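Local coordinates for lactose Operon Repressor (Escherichia coli, PDB 1JYE), which represses transcription of the lactose operon by binding operator DNA, and is relieved of that role when inducer sugar binds, at residues A[63-69]-A[119-125]. The protein carries 1 engineered substitution. Numbering follows the deposited sequence.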
loop_
_atom_site.group_PDB
_atom_site.type_symbol
_atom_site.label_atom_id
_atom_site.label_comp_id
_atom_site.label_asym_id
_atom_site.label_seq_id
_atom_site.Cartn_x
_atom_site.Cartn_y
_atom_site.Cartn_z
ATOM N N LEU A 63 -2.859 26.104 3.761
ATOM C CA LEU A 63 -2.090 25.143 2.976
ATOM C C LEU A 63 -0.853 24.624 3.706
ATOM O O LEU A 63 -0.053 25.404 4.225
ATOM C CB LEU A 63 -1.656 25.796 1.661
ATOM C CG LEU A 63 -0.847 24.960 0.670
ATOM C CD1 LEU A 63 -1.750 23.938 0.006
ATOM C CD2 LEU A 63 -0.230 25.873 -0.379
ATOM N N ILE A 64 -0.695 23.304 3.737
ATOM C CA ILE A 64 0.464 22.696 4.377
ATOM C C ILE A 64 1.207 21.826 3.370
ATOM O O ILE A 64 0.646 21.414 2.353
ATOM C CB ILE A 64 0.061 21.848 5.600
ATOM C CG1 ILE A 64 -0.919 20.748 5.189
ATOM C CG2 ILE A 64 -0.554 22.750 6.666
ATOM C CD1 ILE A 64 -1.372 19.872 6.346
ATOM N N GLY A 65 2.477 21.561 3.650
ATOM C CA GLY A 65 3.268 20.753 2.746
ATOM C C GLY A 65 3.786 19.490 3.397
ATOM O O GLY A 65 4.095 19.471 4.589
ATOM N N VAL A 66 3.875 18.427 2.608
ATOM C CA VAL A 66 4.371 17.152 3.103
ATOM C C VAL A 66 5.507 16.650 2.219
ATOM O O VAL A 66 5.340 16.510 1.007
ATOM C CB VAL A 66 3.263 16.067 3.110
ATOM C CG1 VAL A 66 3.847 14.736 3.573
ATOM C CG2 VAL A 66 2.116 16.486 4.023
ATOM N N ALA A 67 6.666 16.406 2.825
ATOM C CA ALA A 67 7.811 15.857 2.102
ATOM C C ALA A 67 7.757 14.399 2.542
ATOM O O ALA A 67 7.879 14.103 3.731
ATOM C CB ALA A 67 9.109 16.516 2.565
ATOM N N THR A 68 7.574 13.479 1.603
ATOM C CA THR A 68 7.429 12.082 1.997
ATOM C C THR A 68 8.228 11.036 1.240
ATOM O O THR A 68 8.591 11.224 0.078
ATOM C CB THR A 68 5.941 11.667 1.911
ATOM O OG1 THR A 68 5.794 10.295 2.298
ATOM C CG2 THR A 68 5.430 11.840 0.483
ATOM N N SER A 69 8.488 9.924 1.924
ATOM C CA SER A 69 9.176 8.795 1.322
ATOM C C SER A 69 8.176 8.290 0.286
ATOM O O SER A 69 7.001 8.653 0.332
ATOM C CB SER A 69 9.428 7.699 2.359
ATOM O OG SER A 69 10.312 8.141 3.375
ATOM N N VAL A 119 3.588 27.206 1.553
ATOM C CA VAL A 119 2.960 26.407 2.598
ATOM C C VAL A 119 3.266 27.087 3.935
ATOM O O VAL A 119 4.313 27.721 4.082
ATOM C CB VAL A 119 3.512 24.966 2.612
ATOM C CG1 VAL A 119 3.234 24.293 1.277
ATOM C CG2 VAL A 119 5.006 24.977 2.898
ATOM N N SER A 120 2.357 26.965 4.900
ATOM C CA SER A 120 2.547 27.587 6.211
ATOM C C SER A 120 2.933 26.573 7.284
ATOM O O SER A 120 3.021 26.905 8.468
ATOM C CB SER A 120 1.275 28.328 6.636
ATOM O OG SER A 120 0.177 27.444 6.775
ATOM N N GLY A 121 3.161 25.337 6.858
ATOM C CA GLY A 121 3.542 24.285 7.781
ATOM C C GLY A 121 4.071 23.105 6.995
ATOM O O GLY A 121 3.610 22.842 5.885
ATOM N N LEU A 122 5.039 22.394 7.564
ATOM C CA LEU A 122 5.633 21.250 6.891
ATOM C C LEU A 122 5.654 19.977 7.725
ATOM O O LEU A 122 5.993 20.002 8.905
ATOM C CB LEU A 122 7.073 21.574 6.488
ATOM C CG LEU A 122 7.291 22.687 5.466
ATOM C CD1 LEU A 122 8.745 23.137 5.500
ATOM C CD2 LEU A 122 6.910 22.186 4.085
ATOM N N ILE A 123 5.275 18.865 7.104
ATOM C CA ILE A 123 5.340 17.570 7.768
ATOM C C ILE A 123 6.400 16.792 6.990
ATOM O O ILE A 123 6.275 16.592 5.780
ATOM C CB ILE A 123 3.989 16.820 7.721
ATOM C CG1 ILE A 123 2.942 17.602 8.519
ATOM C CG2 ILE A 123 4.156 15.424 8.304
ATOM C CD1 ILE A 123 1.554 16.979 8.520
ATOM N N ILE A 124 7.462 16.389 7.680
ATOM C CA ILE A 124 8.554 15.655 7.051
ATOM C C ILE A 124 8.415 14.165 7.359
ATOM O O ILE A 124 8.781 13.697 8.443
ATOM C CB ILE A 124 9.926 16.157 7.565
ATOM C CG1 ILE A 124 9.996 17.688 7.478
ATOM C CG2 ILE A 124 11.048 15.538 6.741
ATOM C CD1 ILE A 124 9.878 18.246 6.072
ATOM N N ASN A 125 7.876 13.428 6.392
ATOM C CA ASN A 125 7.656 11.990 6.522
ATOM C C ASN A 125 8.742 11.265 5.727
ATOM O O ASN A 125 8.457 10.506 4.801
ATOM C CB ASN A 125 6.263 11.656 5.978
ATOM C CG ASN A 125 5.874 10.215 6.212
ATOM O OD1 ASN A 125 6.045 9.689 7.310
ATOM N ND2 ASN A 125 5.331 9.571 5.180
HETATM O O HOH W 1 -1.376 28.633 4.452
HETATM O O HOH W 2 9.406 7.638 5.921
#
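Two neighbouring parallel strands, 63-68 and 122-125, pair edge to edge as the two central strands of their subdomain's parallel sheet, with main-chain hydrogen bonds running from the Leu-63/Ser-120 pair to the Ser-69/Asn-125 pair. The ladder opens with Ser-120 N on Leu-63 O (2.9 Å) and Gly-65 N on Gly-121 O, then alternates regularly: Gly-65 O receives Ile-123 N at 2.8 Å, and Ile-123 O receives Ala-67 N. Asn-125 N on Ala-67 O (2.7 Å) and Ser-69 N on Asn-125 O complete it. At Gly-65 the bare backbone leaves room for Val-119 CG1, 3.7 Å from Gly-65 N, and Leu-122 CD2, 4.1 Å from Gly-65 CA. On the opposite face Val-66 and Ile-123 run side by side.

A chi1 of -180° sets Thr-68 OG1 beside its carbonyl carbon, where it accepts a bond from Asn-125 ND2 (3.0 Å), lying 20° out of that amide's plane, and donates to a lone pair of Ser-69 O. A valine in place of Thr-68 would probably leave the Asn-125 amide without this acceptor and freer to turn. Helix 74-89 covers this pair, while helix 104-115 packs on Ala-67, Leu-122 and Ile-124. Parallel strands joined through helices, in 2-1-3-4 order, typify the Rossmann-like subdomains of periplasmic-binding-protein folds.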